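Cytoplasmic export protein 1 (Saccharomyces cerevisiae, PDB 3VWA) binds tRNA and belongs to the nuclear tRNA export machinery at the nuclear pore complex, where it may pass aminoacylated tRNAs on to the translation machinery. Local coordinates at residues F107-G112 / S197-S202; S237-N242 / R273-N278; I241-E246 / N286-E291; N267-S272 / L329-E334. One frame throughout, in Å; residues are numbered along the deposited sequence.

The four contacts lead from the N-terminal kinase-like domain into the helical stack that follows it. Contact 1 lies farthest from the middle of the chain, with its centre about 24 Å away, and closes before the others open; contact 4 is the most central, at about 11 Å. Contacts 2 and 3 both start on helix 239-248 and have centres about 11 Å apart. Contact 4 interleaves with both along the sequence, since helix 255-271 comes between their segments. Contact 1 touches contacts 2 and 3 through helix 106-122, whereas contacts 1 and 4 do not meet. The packing is therefore continuous from the globular domain into the elongated part of the protein.

Contact 1 (F107-G112 / S197-S202); sequences FGVELG and SLMAPS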
# COMPACT_ATOMS: atom_id res chain seq x y z
N PHE A 107 15.85 -8.20 -9.58
CA PHE A 107 15.45 -9.38 -8.80
C PHE A 107 13.97 -9.66 -9.06
O PHE A 107 13.58 -10.82 -9.16
CB PHE A 107 15.70 -9.20 -7.28
CG PHE A 107 17.16 -9.04 -6.92
CD1 PHE A 107 18.12 -9.97 -7.34
CD2 PHE A 107 17.58 -7.94 -6.19
CE1 PHE A 107 19.47 -9.81 -7.00
CE2 PHE A 107 18.93 -7.76 -5.86
CZ PHE A 107 19.87 -8.70 -6.26
N GLY A 108 13.19 -8.58 -9.20
CA GLY A 108 11.78 -8.66 -9.60
C GLY A 108 11.55 -9.42 -10.88
O GLY A 108 10.75 -10.39 -10.93
N VAL A 109 12.25 -8.96 -11.94
CA VAL A 109 12.07 -9.46 -13.30
C VAL A 109 12.48 -10.95 -13.27
O VAL A 109 11.82 -11.80 -13.85
CB VAL A 109 12.97 -8.65 -14.32
CG1 VAL A 109 12.91 -9.22 -15.75
CG2 VAL A 109 12.61 -7.17 -14.35
N GLU A 110 13.57 -11.25 -12.58
CA GLU A 110 14.08 -12.59 -12.49
C GLU A 110 13.09 -13.50 -11.71
O GLU A 110 12.90 -14.64 -12.07
CB GLU A 110 15.47 -12.62 -11.80
CG GLU A 110 16.67 -12.15 -12.64
CD GLU A 110 17.89 -11.81 -11.79
OE1 GLU A 110 18.13 -12.51 -10.76
OE2 GLU A 110 18.61 -10.85 -12.15
N LEU A 111 12.52 -12.97 -10.64
CA LEU A 111 11.46 -13.67 -9.91
C LEU A 111 10.27 -14.01 -10.81
O LEU A 111 9.81 -15.13 -10.81
CB LEU A 111 11.03 -12.85 -8.69
CG LEU A 111 10.35 -13.51 -7.47
CD1 LEU A 111 8.97 -12.94 -7.26
CD2 LEU A 111 10.33 -15.04 -7.41
N GLY A 112 9.82 -13.07 -11.65
CA GLY A 112 8.67 -13.36 -12.52
C GLY A 112 9.02 -14.42 -13.54
O GLY A 112 8.27 -15.36 -13.81
N SER A 197 12.62 -9.87 -24.39
CA SER A 197 11.75 -8.68 -24.33
C SER A 197 11.64 -8.14 -22.90
O SER A 197 11.48 -6.95 -22.71
CB SER A 197 10.34 -8.95 -24.88
OG SER A 197 10.37 -9.78 -26.02
N LEU A 198 11.72 -9.03 -21.91
CA LEU A 198 11.67 -8.64 -20.50
C LEU A 198 12.92 -7.91 -20.05
O LEU A 198 12.84 -6.99 -19.23
CB LEU A 198 11.46 -9.87 -19.61
CG LEU A 198 10.00 -10.36 -19.63
CD1 LEU A 198 9.78 -11.79 -19.16
CD2 LEU A 198 9.10 -9.41 -18.83
N MSE A 199 14.08 -8.32 -20.60
CA MSE A 199 15.38 -7.91 -20.09
C MSE A 199 16.22 -7.48 -21.26
O MSE A 199 16.67 -8.34 -22.03
CB MSE A 199 16.03 -9.19 -19.54
CG MSE A 199 16.61 -9.13 -18.14
SE MSE A 199 16.51 -10.93 -17.29
CE MSE A 199 16.35 -10.22 -15.48
N ALA A 200 16.43 -6.17 -21.44
CA ALA A 200 17.34 -5.63 -22.48
C ALA A 200 18.80 -6.15 -22.35
O ALA A 200 19.27 -6.39 -21.23
CB ALA A 200 17.29 -4.09 -22.49
N PRO A 201 19.52 -6.35 -23.49
CA PRO A 201 20.87 -6.98 -23.48
C PRO A 201 21.92 -6.42 -22.51
O PRO A 201 22.88 -7.13 -22.19
CB PRO A 201 21.34 -6.82 -24.94
CG PRO A 201 20.07 -6.82 -25.73
CD PRO A 201 19.06 -6.09 -24.87
N SER A 202 21.74 -5.17 -22.06
CA SER A 202 22.58 -4.61 -20.98
C SER A 202 22.06 -4.87 -19.55
O SER A 202 22.74 -4.55 -18.57
CB SER A 202 22.84 -3.11 -21.22
OG SER A 202 24.09 -2.91 -21.88
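Met199, a selenomethionine in this crystal, points its terminal methyl straight at helix 106-122, between Val109 and Glu110. It meets the two in different ways. Against Val109 it runs alongside in the opposite sense, and CE of Met199 settles 3.6 Å from CG1 of Val109. Against Glu110 it crosses at about a right angle, with CE of Met199 3.4 Å from CG of Glu110, so the aliphatic part of the acid does the touching. The extended chain beyond CG gives Met199 the length to get there. With Val109 CG1 anti to the backbone N (chi1 175°), CG1 of Val109 also lies by the end of helix 186-198, 4.2 Å from Leu198 CB. The carboxylate of Glu110 is held elsewhere: OE2 forms a salt bridge with Lys106 and OE1 bonds to Asn238 ND2, which fixes the stem that Met199 packs on. Ile113, one turn further along, touches both Leu198 and Met199. Helix 186-198 ends here, Met199 being the first residue to leave helical backbone angles. The pairing of a helix just ahead of the short central strands with a later buried one is consistent with helices E and F of a protein-kinase C-lobe.

Contact 2 (S237-N242 / R273-N278); sequences SNPLIN and REIFRN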
# COMPACT_ATOMS: atom_id res chain seq x y z
N SER A 237 21.83 -16.07 -6.01
CA SER A 237 21.97 -14.74 -5.37
C SER A 237 20.62 -14.02 -5.17
O SER A 237 20.52 -13.15 -4.29
CB SER A 237 22.85 -13.81 -6.25
OG SER A 237 24.22 -14.20 -6.16
N ASN A 238 19.60 -14.36 -5.97
CA ASN A 238 18.38 -13.60 -5.95
C ASN A 238 17.65 -13.88 -4.63
O ASN A 238 17.16 -14.98 -4.42
CB ASN A 238 17.54 -13.97 -7.15
CG ASN A 238 16.34 -13.08 -7.30
OD1 ASN A 238 15.71 -12.71 -6.33
ND2 ASN A 238 16.03 -12.73 -8.53
N PRO A 239 17.62 -12.89 -3.73
CA PRO A 239 16.98 -13.03 -2.44
C PRO A 239 15.45 -13.07 -2.57
O PRO A 239 14.78 -13.54 -1.66
CB PRO A 239 17.40 -11.75 -1.70
CG PRO A 239 17.71 -10.75 -2.78
CD PRO A 239 18.17 -11.53 -3.96
N LEU A 240 14.89 -12.57 -3.66
CA LEU A 240 13.44 -12.64 -3.81
C LEU A 240 13.05 -14.06 -4.27
O LEU A 240 12.05 -14.56 -3.87
CB LEU A 240 12.94 -11.59 -4.79
CG LEU A 240 12.98 -10.15 -4.27
CD1 LEU A 240 12.29 -9.20 -5.23
CD2 LEU A 240 12.38 -10.01 -2.86
N ILE A 241 13.88 -14.72 -5.06
CA ILE A 241 13.54 -16.07 -5.47
C ILE A 241 13.40 -16.99 -4.23
O ILE A 241 12.40 -17.72 -4.09
CB ILE A 241 14.57 -16.61 -6.48
CG1 ILE A 241 14.36 -15.89 -7.81
CG2 ILE A 241 14.40 -18.12 -6.66
CD1 ILE A 241 15.23 -16.40 -8.93
N ASN A 242 14.38 -16.92 -3.33
CA ASN A 242 14.33 -17.68 -2.08
C ASN A 242 13.20 -17.21 -1.16
O ASN A 242 12.50 -18.01 -0.55
CB ASN A 242 15.67 -17.59 -1.33
CG ASN A 242 16.84 -18.17 -2.13
OD1 ASN A 242 17.52 -17.45 -2.87
ND2 ASN A 242 17.05 -19.49 -2.02
N ARG A 273 16.24 -2.64 1.51
CA ARG A 273 14.94 -2.02 1.24
C ARG A 273 14.58 -1.98 -0.24
O ARG A 273 13.40 -2.26 -0.64
CB ARG A 273 14.95 -0.64 1.88
CG ARG A 273 13.69 0.19 1.77
CD ARG A 273 12.56 -0.54 2.47
NE ARG A 273 11.29 0.16 2.37
CZ ARG A 273 10.47 0.12 1.34
NH1 ARG A 273 10.80 -0.57 0.26
NH2 ARG A 273 9.28 0.75 1.39
N GLU A 274 15.57 -1.67 -1.10
CA GLU A 274 15.30 -1.45 -2.54
C GLU A 274 14.71 -2.68 -3.22
O GLU A 274 14.01 -2.59 -4.27
CB GLU A 274 16.60 -0.92 -3.30
CG GLU A 274 17.81 -1.89 -3.42
CD GLU A 274 18.52 -2.25 -2.09
OE1 GLU A 274 18.23 -1.64 -1.04
OE2 GLU A 274 19.42 -3.14 -2.08
N ILE A 275 14.94 -3.86 -2.67
CA ILE A 275 14.49 -5.03 -3.40
C ILE A 275 12.95 -5.15 -3.38
O ILE A 275 12.38 -5.83 -4.17
CB ILE A 275 15.16 -6.34 -2.97
CG1 ILE A 275 14.58 -6.79 -1.59
CG2 ILE A 275 16.73 -6.23 -3.05
CD1 ILE A 275 15.06 -8.17 -1.19
N PHE A 276 12.29 -4.37 -2.55
CA PHE A 276 10.84 -4.40 -2.52
C PHE A 276 10.23 -3.22 -3.30
O PHE A 276 9.02 -2.96 -3.21
CB PHE A 276 10.37 -4.38 -1.05
CG PHE A 276 10.87 -5.53 -0.27
CD1 PHE A 276 10.33 -6.80 -0.46
CD2 PHE A 276 11.90 -5.38 0.66
CE1 PHE A 276 10.81 -7.90 0.27
CE2 PHE A 276 12.37 -6.45 1.42
CZ PHE A 276 11.82 -7.72 1.22
N ARG A 277 11.03 -2.54 -4.12
CA ARG A 277 10.47 -1.40 -4.90
C ARG A 277 10.46 -1.79 -6.33
O ARG A 277 11.25 -2.62 -6.72
CB ARG A 277 11.36 -0.16 -4.79
CG ARG A 277 11.38 0.48 -3.44
CD ARG A 277 12.02 1.86 -3.44
NE ARG A 277 11.90 2.37 -2.07
CZ ARG A 277 12.93 2.59 -1.26
NH1 ARG A 277 12.71 3.01 -0.00
NH2 ARG A 277 14.18 2.42 -1.71
N ASN A 278 9.55 -1.19 -7.11
CA ASN A 278 9.45 -1.44 -8.55
C ASN A 278 9.15 -2.90 -8.82
O ASN A 278 9.58 -3.45 -9.83
CB ASN A 278 10.75 -1.06 -9.27
CG ASN A 278 11.06 0.42 -9.13
OD1 ASN A 278 12.03 0.78 -8.50
ND2 ASN A 278 10.20 1.27 -9.66
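Asn238 OD1 receives two backbone N-H groups at the start of helix 239-248, one of them from Leu240, whose side chain then packs on Ile275. The sounder bond comes from Ile241 N, 3.0 Å from Asn238 OD1; this donor stands 60° out of the carbonyl plane, above it. The bond from Leu240 N is weak and bent. The amide's other end, ND2, is also tied to Phe107 O, so the cap is held at both ends. No hydrogen bond crosses the contact; the side chains meet through carbon. The Leu240 and Ile275 chains lie side by side, pointing opposite ways, CD2 of the leucine coming 3.7 Å from CD1 of the isoleucine, while its other methyl, CD1, sits 3.5 Å from the carbonyl oxygen of Ile275. The Pro239 ring adds CG at 4.0 Å from Ile275 CD1. Ile275 carries CG1 between its own backbone N and carbonyl carbon (chi1 74°), and that carbon also rests over the rim of one face of the Phe276 ring. Phe276 in turn offers CE1 to Leu240 CD2 at 4.1 Å, obliquely. Phe107 of helix 106-122 and Leu268 of helix 255-271 touch Ile275 as well. The arrangement is an asparagine N-cap whose first helical turn packs on a short 3-10 turn, 273-275.

Contact 3 (I241-E246 / N286-E291); sequences INFYQE and NFIIPE
Tyr244 and Ile288 are the backbone neighbours here, their CA atoms 9.6 Å apart, and helix 283-303 widens into a pi-type turn at 286-288 and is kinked at Pro290, whose nitrogen has no hydrogen to give to the turn before. At such a spacing only the ends of long side chains meet. Phe243 has CG anti to its backbone N (chi1 174°), which carries the ring off helix 239-248 so that its edge is presented to Ile288. The extended isoleucine chain reaches back (chi2 171°), and CD1 lies near the plane of the phenyl ring, 4.0 Å from CE2 of Phe243; the two side chains run at a slant to one another. One residue on from Phe243 and one residue before Ile288, a second pair forms: Tyr244 CE1 approaches Phe287 CE2 at 4.4 Å, with each ring oblique to the other's nearest atom, so this is oblique, loose packing, not a stack. No hydrogen bond joins the segments. All four side chains are buried, and Leu247, next turn of the first helix, touches both Phe287 and Ile288. Helix 255-271 closes in from one direction, Leu265 touching Phe243 and Ile288; helix 106-122 reaches Tyr244 through Leu111 and Gln115, and the loop between strands 136-138 and 144-146 supplies Lys141, which makes a cation-pi contact with Phe287.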
# COMPACT_ATOMS: atom_id res chain seq x y z
N ILE A 241 13.88 -14.72 -5.06
CA ILE A 241 13.54 -16.07 -5.47
C ILE A 241 13.40 -16.99 -4.23
O ILE A 241 12.40 -17.72 -4.09
CB ILE A 241 14.57 -16.61 -6.48
CG1 ILE A 241 14.36 -15.89 -7.81
CG2 ILE A 241 14.40 -18.12 -6.66
CD1 ILE A 241 15.23 -16.40 -8.93
N ASN A 242 14.38 -16.92 -3.33
CA ASN A 242 14.33 -17.68 -2.08
C ASN A 242 13.20 -17.21 -1.16
O ASN A 242 12.50 -18.01 -0.55
CB ASN A 242 15.67 -17.59 -1.33
CG ASN A 242 16.84 -18.17 -2.13
OD1 ASN A 242 17.52 -17.45 -2.87
ND2 ASN A 242 17.05 -19.49 -2.02
N PHE A 243 13.01 -15.92 -1.03
CA PHE A 243 12.01 -15.49 -0.08
C PHE A 243 10.57 -15.92 -0.52
O PHE A 243 9.75 -16.34 0.29
CB PHE A 243 12.14 -14.02 0.21
CG PHE A 243 11.06 -13.48 1.05
CD1 PHE A 243 11.02 -13.77 2.41
CD2 PHE A 243 10.03 -12.76 0.48
CE1 PHE A 243 9.99 -13.31 3.17
CE2 PHE A 243 9.00 -12.26 1.24
CZ PHE A 243 8.98 -12.54 2.59
N TYR A 244 10.34 -15.87 -1.82
CA TYR A 244 9.10 -16.23 -2.39
C TYR A 244 8.78 -17.73 -2.11
O TYR A 244 7.68 -18.07 -1.81
CB TYR A 244 9.18 -15.93 -3.88
CG TYR A 244 7.99 -16.45 -4.64
CD1 TYR A 244 6.73 -15.85 -4.51
CD2 TYR A 244 8.12 -17.56 -5.47
CE1 TYR A 244 5.64 -16.32 -5.19
CE2 TYR A 244 7.03 -18.05 -6.17
CZ TYR A 244 5.79 -17.40 -6.01
OH TYR A 244 4.70 -17.82 -6.70
N GLN A 245 9.76 -18.60 -2.21
CA GLN A 245 9.59 -19.97 -1.85
C GLN A 245 9.15 -20.18 -0.38
O GLN A 245 8.27 -21.03 -0.12
CB GLN A 245 10.84 -20.79 -2.19
CG GLN A 245 10.71 -22.27 -1.89
CD GLN A 245 12.02 -23.03 -2.00
OE1 GLN A 245 12.89 -22.71 -2.82
NE2 GLN A 245 12.16 -24.07 -1.18
N GLU A 246 9.75 -19.44 0.55
CA GLU A 246 9.34 -19.43 1.95
C GLU A 246 7.90 -18.97 2.07
O GLU A 246 7.09 -19.62 2.75
CB GLU A 246 10.19 -18.45 2.80
CG GLU A 246 11.59 -18.89 3.15
CD GLU A 246 12.34 -17.77 3.85
OE1 GLU A 246 12.16 -17.57 5.07
OE2 GLU A 246 13.14 -17.08 3.18
N ASN A 286 -0.98 -7.69 -1.62
CA ASN A 286 -1.96 -8.75 -1.40
C ASN A 286 -1.36 -10.07 -0.98
O ASN A 286 -2.08 -11.03 -0.82
CB ASN A 286 -2.82 -8.97 -2.66
CG ASN A 286 -3.56 -7.71 -3.09
OD1 ASN A 286 -4.03 -6.94 -2.26
ND2 ASN A 286 -3.57 -7.46 -4.39
N PHE A 287 -0.05 -10.15 -0.79
CA PHE A 287 0.54 -11.39 -0.31
C PHE A 287 1.31 -11.05 0.95
O PHE A 287 0.92 -11.48 2.06
CB PHE A 287 1.47 -12.02 -1.38
CG PHE A 287 1.68 -13.49 -1.22
CD1 PHE A 287 1.32 -14.15 -0.06
CD2 PHE A 287 2.31 -14.23 -2.24
CE1 PHE A 287 1.55 -15.51 0.09
CE2 PHE A 287 2.52 -15.60 -2.10
CZ PHE A 287 2.15 -16.23 -0.94
N ILE A 288 2.37 -10.25 0.79
CA ILE A 288 3.22 -9.96 1.94
C ILE A 288 2.49 -9.27 3.12
O ILE A 288 2.53 -9.75 4.26
CB ILE A 288 4.53 -9.21 1.53
CG1 ILE A 288 5.35 -10.07 0.57
CG2 ILE A 288 5.34 -8.88 2.75
CD1 ILE A 288 6.54 -9.35 -0.06
N ILE A 289 1.85 -8.13 2.84
CA ILE A 289 1.22 -7.33 3.90
C ILE A 289 0.13 -8.08 4.71
O ILE A 289 0.12 -7.99 5.93
CB ILE A 289 0.65 -5.98 3.37
CG1 ILE A 289 1.76 -4.96 3.02
CG2 ILE A 289 -0.18 -5.34 4.44
CD1 ILE A 289 1.22 -3.73 2.29
N PRO A 290 -0.83 -8.73 4.04
CA PRO A 290 -1.84 -9.43 4.78
C PRO A 290 -1.28 -10.59 5.58
O PRO A 290 -1.76 -10.81 6.69
CB PRO A 290 -2.85 -9.93 3.70
CG PRO A 290 -2.34 -9.50 2.38
CD PRO A 290 -1.04 -8.76 2.57
N GLU A 291 -0.28 -11.32 5.08
CA GLU A 291 0.37 -12.36 5.91
C GLU A 291 1.10 -11.80 7.15
O GLU A 291 0.94 -12.35 8.26
CB GLU A 291 1.34 -13.25 5.09
CG GLU A 291 0.70 -14.00 3.93
CD GLU A 291 -0.28 -15.11 4.35
OE1 GLU A 291 -0.69 -15.21 5.54
OE2 GLU A 291 -0.64 -15.92 3.47

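Contact 4 (N267-S272 / L329-E334); sequences NLYLES and LDLTSE
Tyr269 and Asp330 both carry CG anti to the backbone N (chi1 180° and -179°), so that each side chain stands straight off its helix and the phenol reaches the carboxylate across a backbone separation of 10.4 Å between the CA atoms of Tyr269 and Leu331. The hydroxyl donates to the acid: Tyr269 OH lies 2.3 Å from Asp330 OD1. That is very short, so the bond is believable but its exact length is doubtful. OD1 approaches at the edge of the ring, near its plane, while the carboxylate itself is turned 74° against the ring. The same oxygen takes a salt bridge from Arg273 NH2, which therefore has two acidic partners, Glu334 OE1 being the other. This positive charge would probably favour a charged Asp330. The helices concerned, 255-271 and 321-335, belong to the run of packed helices between the kinase-like domain and the first HEAT repeat, 381-419, and helix 283-303 comes between them in the chain. Leu331, next to the acid, adds the apolar part: its CD2 comes 4.4 Å from Tyr269 CE2, again at the ring's edge. Behind it Leu331 packs on Ile284 and Ile289 of helix 283-303, and it also touches Arg273, whose backbone follows directly on the segment bearing Tyr269.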
# COMPACT_ATOMS: atom_id res chain seq x y z
N ASN A 267 14.77 -8.74 7.76
CA ASN A 267 16.23 -8.50 7.59
C ASN A 267 16.53 -7.99 6.20
O ASN A 267 17.42 -7.15 5.99
CB ASN A 267 17.05 -9.74 7.80
CG ASN A 267 17.33 -10.02 9.26
OD1 ASN A 267 17.25 -11.17 9.68
ND2 ASN A 267 17.68 -8.98 10.04
N LEU A 268 15.83 -8.57 5.24
CA LEU A 268 15.84 -8.07 3.88
C LEU A 268 15.32 -6.63 3.75
O LEU A 268 15.83 -5.86 2.91
CB LEU A 268 14.95 -8.93 3.03
CG LEU A 268 15.38 -10.34 2.69
CD1 LEU A 268 14.21 -10.95 1.93
CD2 LEU A 268 16.68 -10.36 1.84
N TYR A 269 14.25 -6.31 4.49
CA TYR A 269 13.75 -4.93 4.55
C TYR A 269 14.76 -3.94 5.15
O TYR A 269 14.93 -2.85 4.64
CB TYR A 269 12.45 -4.85 5.34
CG TYR A 269 11.81 -3.47 5.49
CD1 TYR A 269 12.14 -2.65 6.57
CD2 TYR A 269 10.83 -3.05 4.63
CE1 TYR A 269 11.53 -1.43 6.76
CE2 TYR A 269 10.18 -1.87 4.84
CZ TYR A 269 10.55 -1.05 5.88
OH TYR A 269 9.90 0.14 6.10
N LEU A 270 15.42 -4.34 6.24
CA LEU A 270 16.52 -3.56 6.82
C LEU A 270 17.80 -3.44 5.92
O LEU A 270 18.30 -2.30 5.68
CB LEU A 270 16.86 -4.11 8.21
CG LEU A 270 15.71 -3.96 9.22
CD1 LEU A 270 16.16 -4.49 10.59
CD2 LEU A 270 15.21 -2.49 9.31
N GLU A 271 18.28 -4.57 5.39
CA GLU A 271 19.55 -4.62 4.67
C GLU A 271 19.47 -4.24 3.17
O GLU A 271 20.50 -3.86 2.59
CB GLU A 271 20.25 -5.99 4.79
CG GLU A 271 20.19 -6.69 6.16
CD GLU A 271 21.37 -6.42 7.08
OE1 GLU A 271 21.47 -5.29 7.62
OE2 GLU A 271 22.20 -7.36 7.29
N SER A 272 18.30 -4.43 2.55
CA SER A 272 18.04 -4.12 1.11
C SER A 272 16.61 -3.72 0.87
O SER A 272 15.87 -4.36 0.10
CB SER A 272 18.38 -5.25 0.15
OG SER A 272 18.59 -6.46 0.82
N LEU A 329 3.12 -0.57 8.31
CA LEU A 329 2.71 0.85 8.26
C LEU A 329 3.40 1.56 7.12
O LEU A 329 2.76 2.35 6.43
CB LEU A 329 3.03 1.63 9.54
CG LEU A 329 2.27 1.26 10.80
CD1 LEU A 329 2.98 1.84 12.03
CD2 LEU A 329 0.83 1.73 10.61
N ASP A 330 4.69 1.28 6.97
CA ASP A 330 5.46 1.74 5.80
C ASP A 330 4.88 1.25 4.48
O ASP A 330 4.55 2.04 3.62
CB ASP A 330 6.95 1.33 5.87
CG ASP A 330 7.77 1.83 4.65
OD1 ASP A 330 8.81 1.21 4.32
OD2 ASP A 330 7.42 2.87 4.03
N LEU A 331 4.75 -0.05 4.32
CA LEU A 331 4.40 -0.55 2.98
C LEU A 331 2.95 -0.27 2.59
O LEU A 331 2.67 -0.13 1.40
CB LEU A 331 4.72 -2.03 2.85
CG LEU A 331 6.20 -2.40 2.89
CD1 LEU A 331 6.29 -3.90 2.79
CD2 LEU A 331 6.99 -1.72 1.77
N THR A 332 2.05 -0.27 3.57
CA THR A 332 0.62 0.00 3.33
C THR A 332 0.52 1.44 2.86
O THR A 332 -0.13 1.71 1.85
CB THR A 332 -0.32 -0.17 4.57
OG1 THR A 332 0.26 0.42 5.73
CG2 THR A 332 -0.61 -1.66 4.88
N SER A 333 1.19 2.34 3.56
CA SER A 333 1.19 3.74 3.17
C SER A 333 1.80 3.91 1.78
O SER A 333 1.20 4.55 0.93
CB SER A 333 1.95 4.60 4.18
OG SER A 333 2.22 5.89 3.62
N GLU A 334 2.98 3.33 1.55
CA GLU A 334 3.65 3.51 0.29
C GLU A 334 2.76 3.06 -0.87
O GLU A 334 2.73 3.72 -1.91
CB GLU A 334 4.99 2.77 0.24
CG GLU A 334 5.66 2.99 -1.12
CD GLU A 334 6.75 1.97 -1.43
OE1 GLU A 334 7.75 1.90 -0.69
OE2 GLU A 334 6.64 1.25 -2.44